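Long-range contact in endonuclease 2 (Arabidopsis thaliana, PDB 4CXP), which cleaves RNA and single-stranded DNA endonucleolytically, and double-stranded DNA less readily, using bound divalent metal ions and leaving 5'-phosphorylated products: residues Gln127-Asn140 with Arg149-Ile161. Numbering follows the deposited sequence.
With ZN (zinc ion), chain F; SO4 (sulfate ion), chain J.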
ATOM      1  N   GLN A 127       2.257  -3.213  -0.545  1.00  7.03           N
ATOM      2  CA  GLN A 127       2.198  -4.120  -1.691  1.00  7.25           C
ATOM      3  C   GLN A 127       3.569  -4.808  -1.748  1.00  7.35           C
ATOM      4  O   GLN A 127       4.580  -4.132  -1.903  1.00  7.81           O
ATOM      5  CB  GLN A 127       1.896  -3.305  -2.962  1.00  7.75           C
ATOM      6  CG  GLN A 127       1.172  -4.030  -4.091  1.00  7.67           C
ATOM      7  CD  GLN A 127       2.031  -5.007  -4.874  1.00  7.82           C
ATOM      8  OE1 GLN A 127       2.597  -5.941  -4.302  1.00  8.34           O
ATOM      9  NE2 GLN A 127       2.111  -4.820  -6.181  1.00  8.01           N
ATOM     10  N   PRO A 128       3.646  -6.144  -1.556  1.00  7.56           N
ATOM     11  CA  PRO A 128       4.969  -6.777  -1.503  1.00  8.41           C
ATOM     12  C   PRO A 128       5.894  -6.412  -2.653  1.00  8.11           C
ATOM     13  O   PRO A 128       7.097  -6.201  -2.445  1.00  9.21           O
ATOM     14  CB  PRO A 128       4.628  -8.266  -1.468  1.00  8.85           C
ATOM     15  CG  PRO A 128       3.295  -8.296  -0.758  1.00  8.65           C
ATOM     16  CD  PRO A 128       2.565  -7.103  -1.311  1.00  7.66           C
ATOM     17  N   LEU A 129       5.367  -6.365  -3.872  1.00  7.90           N
ATOM     18  CA  LEU A 129       6.207  -6.069  -5.028  1.00  8.45           C
ATOM     19  C   LEU A 129       6.514  -4.595  -5.229  1.00  8.94           C
ATOM     20  O   LEU A 129       7.208  -4.256  -6.157  1.00 12.56           O
ATOM     21  CB  LEU A 129       5.680  -6.732  -6.289  1.00  8.74           C
ATOM     22  CG  LEU A 129       5.779  -8.257  -6.295  1.00  8.42           C
ATOM     23  CD1 LEU A 129       5.179  -8.823  -7.559  1.00  9.30           C
ATOM     24  CD2 LEU A 129       7.202  -8.738  -6.155  1.00  9.81           C
ATOM     25  N   HIS A 130       6.058  -3.736  -4.316  1.00  8.04           N
ATOM     26  CA  HIS A 130       6.574  -2.372  -4.209  1.00  8.39           C
ATOM     27  C   HIS A 130       7.824  -2.278  -3.332  1.00  8.91           C
ATOM     28  O   HIS A 130       8.375  -1.200  -3.221  1.00 10.25           O
ATOM     29  CB  HIS A 130       5.496  -1.401  -3.724  1.00  8.34           C
ATOM     30  CG  HIS A 130       4.588  -0.953  -4.821  1.00  8.21           C
ATOM     31  ND1 HIS A 130       4.449   0.360  -5.177  1.00  8.58           N
ATOM     32  CD2 HIS A 130       3.823  -1.653  -5.693  1.00  8.26           C
ATOM     33  CE1 HIS A 130       3.645   0.451  -6.218  1.00  8.61           C
ATOM     34  NE2 HIS A 130       3.245  -0.759  -6.555  1.00  8.77           N
ATOM     35  N   VAL A 131       8.258  -3.390  -2.737  1.00  9.32           N
ATOM     36  CA  VAL A 131       9.512  -3.439  -1.966  1.00  9.87           C
ATOM     37  C   VAL A 131      10.182  -4.725  -2.438  1.00 10.50           C
ATOM     38  O   VAL A 131      10.075  -5.803  -1.808  1.00 12.15           O
ATOM     39  CB  VAL A 131       9.306  -3.446  -0.437  1.00 10.86           C
ATOM     40  CG1 VAL A 131      10.653  -3.392   0.270  1.00 11.64           C
ATOM     41  CG2 VAL A 131       8.401  -2.300  -0.016  1.00 11.63           C
ATOM     42  N   SER A 132      10.780  -4.648  -3.631  1.00 10.74           N
ATOM     43  CA  SER A 132      11.277  -5.841  -4.282  1.00 10.91           C
ATOM     44  C   SER A 132      12.372  -5.498  -5.263  1.00 11.79           C
ATOM     45  O   SER A 132      13.001  -4.420  -5.170  1.00 12.42           O
ATOM     46  CB  SER A 132      10.112  -6.635  -4.872  1.00 12.48           C
ATOM     47  OG  SER A 132       9.589  -6.036  -6.018  1.00 16.65           O
ATOM     48  N   TYR A 133      12.696  -6.456  -6.131  1.00 12.95           N
ATOM     49  CA  TYR A 133      14.007  -6.450  -6.726  1.00 13.74           C
ATOM     50  C   TYR A 133      14.135  -5.411  -7.814  1.00 13.20           C
ATOM     51  O   TYR A 133      13.362  -5.386  -8.793  1.00 15.35           O
ATOM     52  CB  TYR A 133      14.357  -7.792  -7.340  1.00 15.04           C
ATOM     53  CG  TYR A 133      14.403  -8.991  -6.423  1.00 15.58           C
ATOM     54  CD1 TYR A 133      14.334  -8.885  -5.016  1.00 16.06           C
ATOM     55  CD2 TYR A 133      14.575 -10.250  -6.965  1.00 19.09           C
ATOM     56  CE1 TYR A 133      14.405 -10.012  -4.222  1.00 19.55           C
ATOM     57  CE2 TYR A 133      14.657 -11.369  -6.163  1.00 21.13           C
ATOM     58  CZ  TYR A 133      14.569 -11.248  -4.794  1.00 21.79           C
ATOM     59  OH  TYR A 133      14.647 -12.377  -4.019  1.00 29.40           O
ATOM     60  N   ALA A 134      15.222  -4.652  -7.739  1.00 14.45           N
ATOM     61  CA  ALA A 134      15.581  -3.782  -8.841  1.00 14.81           C
ATOM     62  C   ALA A 134      15.744  -4.567 -10.153  1.00 15.91           C
ATOM     63  O   ALA A 134      15.392  -4.075 -11.228  1.00 16.14           O
ATOM     64  CB  ALA A 134      16.903  -3.091  -8.539  1.00 16.17           C
ATOM     65  N   SER A 135      16.307  -5.767 -10.077  1.00 15.47           N
ATOM     66  CA  SER A 135      16.664  -6.523 -11.289  1.00 16.31           C
ATOM     67  C   SER A 135      15.478  -6.924 -12.179  1.00 16.35           C
ATOM     68  O   SER A 135      15.650  -7.160 -13.374  1.00 19.18           O
ATOM     69  CB  SER A 135      17.455  -7.757 -10.882  1.00 16.98           C
ATOM     70  OG  SER A 135      16.641  -8.582 -10.070  1.00 17.45           O
ATOM     71  N   ASP A 136      14.273  -7.013 -11.615  1.00 14.65           N
ATOM     72  CA  ASP A 136      13.069  -7.300 -12.424  1.00 15.17           C
ATOM     73  C   ASP A 136      12.015  -6.203 -12.311  1.00 13.48           C
ATOM     74  O   ASP A 136      10.830  -6.409 -12.613  1.00 13.49           O
ATOM     75  CB  ASP A 136      12.501  -8.703 -12.136  1.00 15.46           C
ATOM     76  CG  ASP A 136      12.267  -8.963 -10.667  1.00 14.80           C
ATOM     77  OD1 ASP A 136      11.674  -8.117  -9.981  1.00 14.65           O
ATOM     78  OD2 ASP A 136      12.687 -10.038 -10.179  1.00 18.20           O
ATOM     79  N   LYS A 137      12.457  -5.014 -11.916  1.00 14.97           N
ATOM     80  CA  LYS A 137      11.590  -3.859 -11.795  1.00 15.45           C
ATOM     81  C   LYS A 137      10.364  -4.193 -10.951  1.00 14.11           C
ATOM     82  O   LYS A 137       9.219  -3.941 -11.333  1.00 13.92           O
ATOM     83  CB  LYS A 137      11.221  -3.299 -13.166  1.00 17.23           C
ATOM     84  CG  LYS A 137      12.430  -2.929 -13.999  1.00 21.69           C
ATOM     85  CD  LYS A 137      12.050  -2.136 -15.229  1.00 26.54           C
ATOM     86  N   GLY A 138      10.597  -4.777  -9.789  1.00 13.37           N
ATOM     87  CA  GLY A 138       9.507  -5.108  -8.896  1.00 12.90           C
ATOM     88  C   GLY A 138       8.516  -6.097  -9.485  1.00 11.38           C
ATOM     89  O   GLY A 138       7.317  -6.022  -9.224  1.00 11.25           O
ATOM     90  N   GLY A 139       9.020  -7.028 -10.285  1.00 11.74           N
ATOM     91  CA  GLY A 139       8.196  -7.996 -10.951  1.00 11.57           C
ATOM     92  C   GLY A 139       7.554  -7.546 -12.243  1.00 11.18           C
ATOM     93  O   GLY A 139       6.906  -8.337 -12.907  1.00 12.21           O
ATOM     94  N   ASN A 140       7.748  -6.290 -12.627  1.00 11.51           N
ATOM     95  CA  ASN A 140       7.191  -5.792 -13.872  1.00 12.57           C
ATOM     96  C   ASN A 140       7.733  -6.501 -15.104  1.00 13.32           C
ATOM     97  O   ASN A 140       7.022  -6.585 -16.097  1.00 16.42           O
ATOM     98  CB  ASN A 140       7.391  -4.294 -14.013  1.00 14.95           C
ATOM     99  CG  ASN A 140       6.343  -3.508 -13.296  1.00 16.02           C
ATOM    100  OD1 ASN A 140       5.207  -3.408 -13.769  1.00 18.46           O
ATOM    101  ND2 ASN A 140       6.696  -2.943 -12.150  1.00 17.75           N
ATOM    102  N   ARG A 149      -4.967 -14.839 -19.712  1.00 13.26           N
ATOM    103  CA  ARG A 149      -4.512 -13.569 -20.266  1.00 13.82           C
ATOM    104  C   ARG A 149      -3.097 -13.232 -19.867  1.00 12.89           C
ATOM    105  O   ARG A 149      -2.664 -13.519 -18.756  1.00 14.05           O
ATOM    106  CB  ARG A 149      -5.426 -12.446 -19.807  1.00 14.69           C
ATOM    107  CG  ARG A 149      -6.865 -12.612 -20.235  1.00 16.15           C
ATOM    108  CD  ARG A 149      -7.004 -12.571 -21.746  1.00 18.48           C
ATOM    109  NE  ARG A 149      -8.390 -12.717 -22.118  0.70 16.88           N
ATOM    110  CZ  ARG A 149      -8.837 -12.730 -23.368  0.70 19.39           C
ATOM    111  NH1 ARG A 149      -8.002 -12.584 -24.391  0.70 21.41           N
ATOM    112  NH2 ARG A 149     -10.141 -12.878 -23.593  0.70 21.53           N
ATOM    113  N   LYS A 150      -2.364 -12.575 -20.750  1.00 14.38           N
ATOM    114  CA  LYS A 150      -1.026 -12.094 -20.425  1.00 14.71           C
ATOM    115  C   LYS A 150      -1.069 -11.072 -19.300  1.00 13.29           C
ATOM    116  O   LYS A 150      -1.928 -10.203 -19.275  1.00 15.06           O
ATOM    117  CB  LYS A 150      -0.371 -11.452 -21.654  1.00 16.81           C
ATOM    118  CG  LYS A 150      -0.053 -12.428 -22.777  1.00 20.58           C
ATOM    119  CD  LYS A 150       0.584 -11.740 -23.977  1.00 24.82           C
ATOM    120  N   ALA A 151      -0.126 -11.187 -18.375  1.00 12.69           N
ATOM    121  CA  ALA A 151       0.034 -10.218 -17.308  1.00 12.23           C
ATOM    122  C   ALA A 151       1.433 -10.300 -16.777  1.00 11.72           C
ATOM    123  O   ALA A 151       2.042 -11.353 -16.800  1.00 15.68           O
ATOM    124  CB  ALA A 151      -0.943 -10.475 -16.171  1.00 14.81           C
ATOM    125  N   ASN A 152       1.935  -9.209 -16.241  1.00 11.15           N
ATOM    126  CA  ASN A 152       3.184  -9.282 -15.501  1.00 10.90           C
ATOM    127  C   ASN A 152       2.906  -9.477 -14.012  1.00  9.43           C
ATOM    128  O   ASN A 152       1.819  -9.193 -13.512  1.00  9.87           O
ATOM    129  CB  ASN A 152       4.108  -8.098 -15.794  1.00 12.18           C
ATOM    130  CG  ASN A 152       3.617  -6.810 -15.196  1.00 12.01           C
ATOM    131  OD1 ASN A 152       3.577  -6.653 -13.990  1.00 12.09           O
ATOM    132  ND2 ASN A 152       3.246  -5.865 -16.044  1.00 16.44           N
ATOM    133  N   LEU A 153       3.907  -9.986 -13.304  1.00  9.33           N
ATOM    134  CA  LEU A 153       3.710 -10.380 -11.923  1.00  9.24           C
ATOM    135  C   LEU A 153       3.371  -9.168 -11.039  1.00  8.57           C
ATOM    136  O   LEU A 153       2.576  -9.270 -10.108  1.00  8.66           O
ATOM    137  CB  LEU A 153       4.936 -11.116 -11.399  1.00  9.29           C
ATOM    138  CG  LEU A 153       4.771 -11.734 -10.017  1.00  9.85           C
ATOM    139  CD1 LEU A 153       3.687 -12.805  -9.998  1.00 10.74           C
ATOM    140  CD2 LEU A 153       6.103 -12.282  -9.533  1.00 10.26           C
ATOM    141  N   HIS A 154       4.000  -8.027 -11.308  1.00  9.12           N
ATOM    142  CA  HIS A 154       3.690  -6.841 -10.549  1.00  8.78           C
ATOM    143  C   HIS A 154       2.200  -6.481 -10.640  1.00  8.40           C
ATOM    144  O   HIS A 154       1.552  -6.202  -9.629  1.00  8.87           O
ATOM    145  CB  HIS A 154       4.570  -5.663 -10.989  1.00  9.43           C
ATOM    146  CG  HIS A 154       4.394  -4.474 -10.119  1.00  9.08           C
ATOM    147  ND1 HIS A 154       5.267  -4.156  -9.110  1.00  9.17           N
ATOM    148  CD2 HIS A 154       3.399  -3.564 -10.044  1.00  9.10           C
ATOM    149  CE1 HIS A 154       4.822  -3.090  -8.469  1.00  9.29           C
ATOM    150  NE2 HIS A 154       3.674  -2.720  -9.008  1.00  9.37           N
ATOM    151  N   HIS A 155       1.683  -6.500 -11.861  1.00  8.95           N
ATOM    152  CA  HIS A 155       0.297  -6.177 -12.099  1.00  9.40           C
ATOM    153  C   HIS A 155      -0.644  -7.174 -11.425  1.00  8.44           C
ATOM    154  O   HIS A 155      -1.727  -6.806 -10.963  1.00  8.88           O
ATOM    155  CB  HIS A 155       0.037  -6.105 -13.613  1.00 11.12           C
ATOM    156  CG  HIS A 155      -1.292  -5.506 -13.965  1.00 12.85           C
ATOM    157  ND1 HIS A 155      -2.448  -6.239 -14.131  1.00 14.78           N
ATOM    158  CD2 HIS A 155      -1.641  -4.219 -14.170  1.00 18.88           C
ATOM    159  CE1 HIS A 155      -3.444  -5.431 -14.455  1.00 16.12           C
ATOM    160  NE2 HIS A 155      -2.981  -4.200 -14.483  1.00 20.50           N
ATOM    161  N   ILE A 156      -0.246  -8.431 -11.382  1.00  8.30           N
ATOM    162  CA  ILE A 156      -1.048  -9.441 -10.694  1.00  8.35           C
ATOM    163  C   ILE A 156      -1.239  -9.041  -9.235  1.00  7.73           C
ATOM    164  O   ILE A 156      -2.338  -9.183  -8.695  1.00  8.21           O
ATOM    165  CB  ILE A 156      -0.415 -10.835 -10.890  1.00  9.06           C
ATOM    166  CG1 ILE A 156      -0.693 -11.303 -12.333  1.00  9.56           C
ATOM    167  CG2 ILE A 156      -0.932 -11.830  -9.870  1.00  9.34           C
ATOM    168  CD1 ILE A 156       0.127 -12.491 -12.763  1.00 10.73           C
ATOM    169  N   TRP A 157      -0.172  -8.572  -8.581  1.00  7.67           N
ATOM    170  CA  TRP A 157      -0.251  -8.126  -7.206  1.00  7.55           C
ATOM    171  C   TRP A 157      -0.931  -6.778  -7.049  1.00  7.55           C
ATOM    172  O   TRP A 157      -1.675  -6.571  -6.082  1.00  8.42           O
ATOM    173  CB  TRP A 157       1.148  -8.188  -6.582  1.00  7.77           C
ATOM    174  CG  TRP A 157       1.499  -9.592  -6.222  1.00  8.04           C
ATOM    175  CD1 TRP A 157       1.923 -10.596  -7.061  1.00  8.51           C
ATOM    176  CD2 TRP A 157       1.297 -10.204  -4.940  1.00  8.16           C
ATOM    177  NE1 TRP A 157       2.028 -11.769  -6.357  1.00  9.01           N
ATOM    178  CE2 TRP A 157       1.658 -11.551  -5.057  1.00  8.60           C
ATOM    179  CE3 TRP A 157       0.866  -9.728  -3.700  1.00  8.99           C
ATOM    180  CZ2 TRP A 157       1.591 -12.433  -3.983  1.00  9.87           C
ATOM    181  CZ3 TRP A 157       0.820 -10.597  -2.638  1.00 10.20           C
ATOM    182  CH2 TRP A 157       1.177 -11.935  -2.786  1.00 10.46           C
ATOM    183  N   ASP A 158      -0.731  -5.849  -7.978  1.00  7.33           N
ATOM    184  CA  ASP A 158      -1.425  -4.571  -7.868  1.00  7.74           C
ATOM    185  C   ASP A 158      -2.939  -4.740  -8.036  1.00  7.50           C
ATOM    186  O   ASP A 158      -3.701  -4.050  -7.347  1.00  8.42           O
ATOM    187  CB  ASP A 158      -0.980  -3.580  -8.962  1.00  7.84           C
ATOM    188  CG  ASP A 158       0.245  -2.755  -8.617  1.00  7.91           C
ATOM    189  OD1 ASP A 158       0.687  -2.695  -7.448  1.00  8.16           O
ATOM    190  OD2 ASP A 158       0.755  -2.091  -9.561  1.00  9.25           O
ATOM    191  N   SER A 159      -3.333  -5.593  -8.986  1.00  7.93           N
ATOM    192  CA  SER A 159      -4.684  -5.590  -9.505  1.00  8.90           C
ATOM    193  C   SER A 159      -5.331  -6.949  -9.703  1.00  8.24           C
ATOM    194  O   SER A 159      -6.488  -7.134  -9.332  1.00  8.93           O
ATOM    195  CB  SER A 159      -4.714  -4.837 -10.849  1.00 11.78           C
ATOM    196  OG  SER A 159      -4.407  -3.475 -10.663  1.00 13.29           O
ATOM    197  N   ASN A 160      -4.679  -7.901 -10.373  1.00  8.25           N
ATOM    198  CA  ASN A 160      -5.442  -9.070 -10.832  1.00  8.79           C
ATOM    199  C   ASN A 160      -5.985  -9.927  -9.713  1.00  7.78           C
ATOM    200  O   ASN A 160      -7.132 -10.376  -9.798  1.00  8.56           O
ATOM    201  CB  ASN A 160      -4.664  -9.969 -11.793  1.00  9.37           C
ATOM    202  CG  ASN A 160      -4.278  -9.268 -13.065  1.00 10.97           C
ATOM    203  OD1 ASN A 160      -5.053  -9.202 -14.042  1.00 18.59           O
ATOM    204  ND2 ASN A 160      -3.101  -8.767 -13.088  1.00 12.04           N
ATOM    205  N   ILE A 161      -5.197 -10.192  -8.671  1.00  8.00           N
ATOM    206  CA  ILE A 161      -5.700 -11.003  -7.568  1.00  7.63           C
ATOM    207  C   ILE A 161      -6.961 -10.347  -6.978  1.00  7.48           C
ATOM    208  O   ILE A 161      -7.989 -10.999  -6.796  1.00  8.01           O
ATOM    209  CB  ILE A 161      -4.643 -11.240  -6.480  1.00  7.89           C
ATOM    210  CG1 ILE A 161      -3.481 -12.080  -7.025  1.00  8.71           C
ATOM    211  CG2 ILE A 161      -5.277 -11.897  -5.275  1.00  8.80           C
ATOM    212  CD1 ILE A 161      -2.267 -12.065  -6.130  1.00  9.57           C
TER
HETATM  213 ZN    ZN F 932       2.334  -1.118  -8.443  1.00  9.68          ZN
HETATM  214  S   SO4 J 962      -4.013 -11.589 -24.219  0.70 24.78           S
HETATM  215  O1  SO4 J 962      -3.056 -11.338 -25.303  0.70 29.22           O
HETATM  216  O2  SO4 J 962      -5.283 -12.031 -24.783  0.70 32.97           O
HETATM  217  O3  SO4 J 962      -4.234 -10.366 -23.431  0.70 30.80           O
HETATM  218  O4  SO4 J 962      -3.465 -12.609 -23.334  0.70 30.17           O
HETATM  219  O   HOH W   1       2.481  -3.341 -13.994  1.00 26.16           O
HETATM  220  O   HOH W   2       3.232   0.041  -9.931  1.00 14.05           O
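With CG anti to the backbone N (chi1 -173°), the imidazole of H154 reaches from the first turn of helix 153-169 toward segment 127-140, where H130, in a 3-10 turn and with its CG anti to the carbonyl carbon, meets it at a zinc ion. Both histidines bind the metal through NE2, 2.1 Å for H130 and 2.2 Å for H154; D158, one helical turn beyond H154, adds both carboxylate oxygens, and a water also binds. Histidine suits these places because its second nitrogen can fix the ring's rotation: H154 ND1 donates in the ring plane to G138 O at 2.8 Å, while H130 ND1 is held by the carbonyl of H58. Q127 NE2 lies over one face of the H154 ring and N140 ND2, bonded to K137 O, 3.3 Å above the other, both offset toward the rim. Q127 is a second-shell residue: its NE2 donates a nearly straight hydrogen bond (2.9 Å, 176°) to D158 OD1 from above the carboxylate plane, and its OE1 accepts from L129 N. A leucine in its place would probably leave D158 OD1 without this donor, although the zinc and the W1 amino group would still hold that oxygen. In the type I' turn 137-140, a CB on G139 would collide with the carbonyl of G138; G139 O accepts a weak bond from H154 N. Away from the zinc, branched L129 (CD1 3.7 Å from W157 CD1) and the compact ring of P128 offer apolar surface to the broad indole. Two histidines, an aspartate and water around one zinc form part of the trinuclear metal centre characteristic of S1/P1 nucleases.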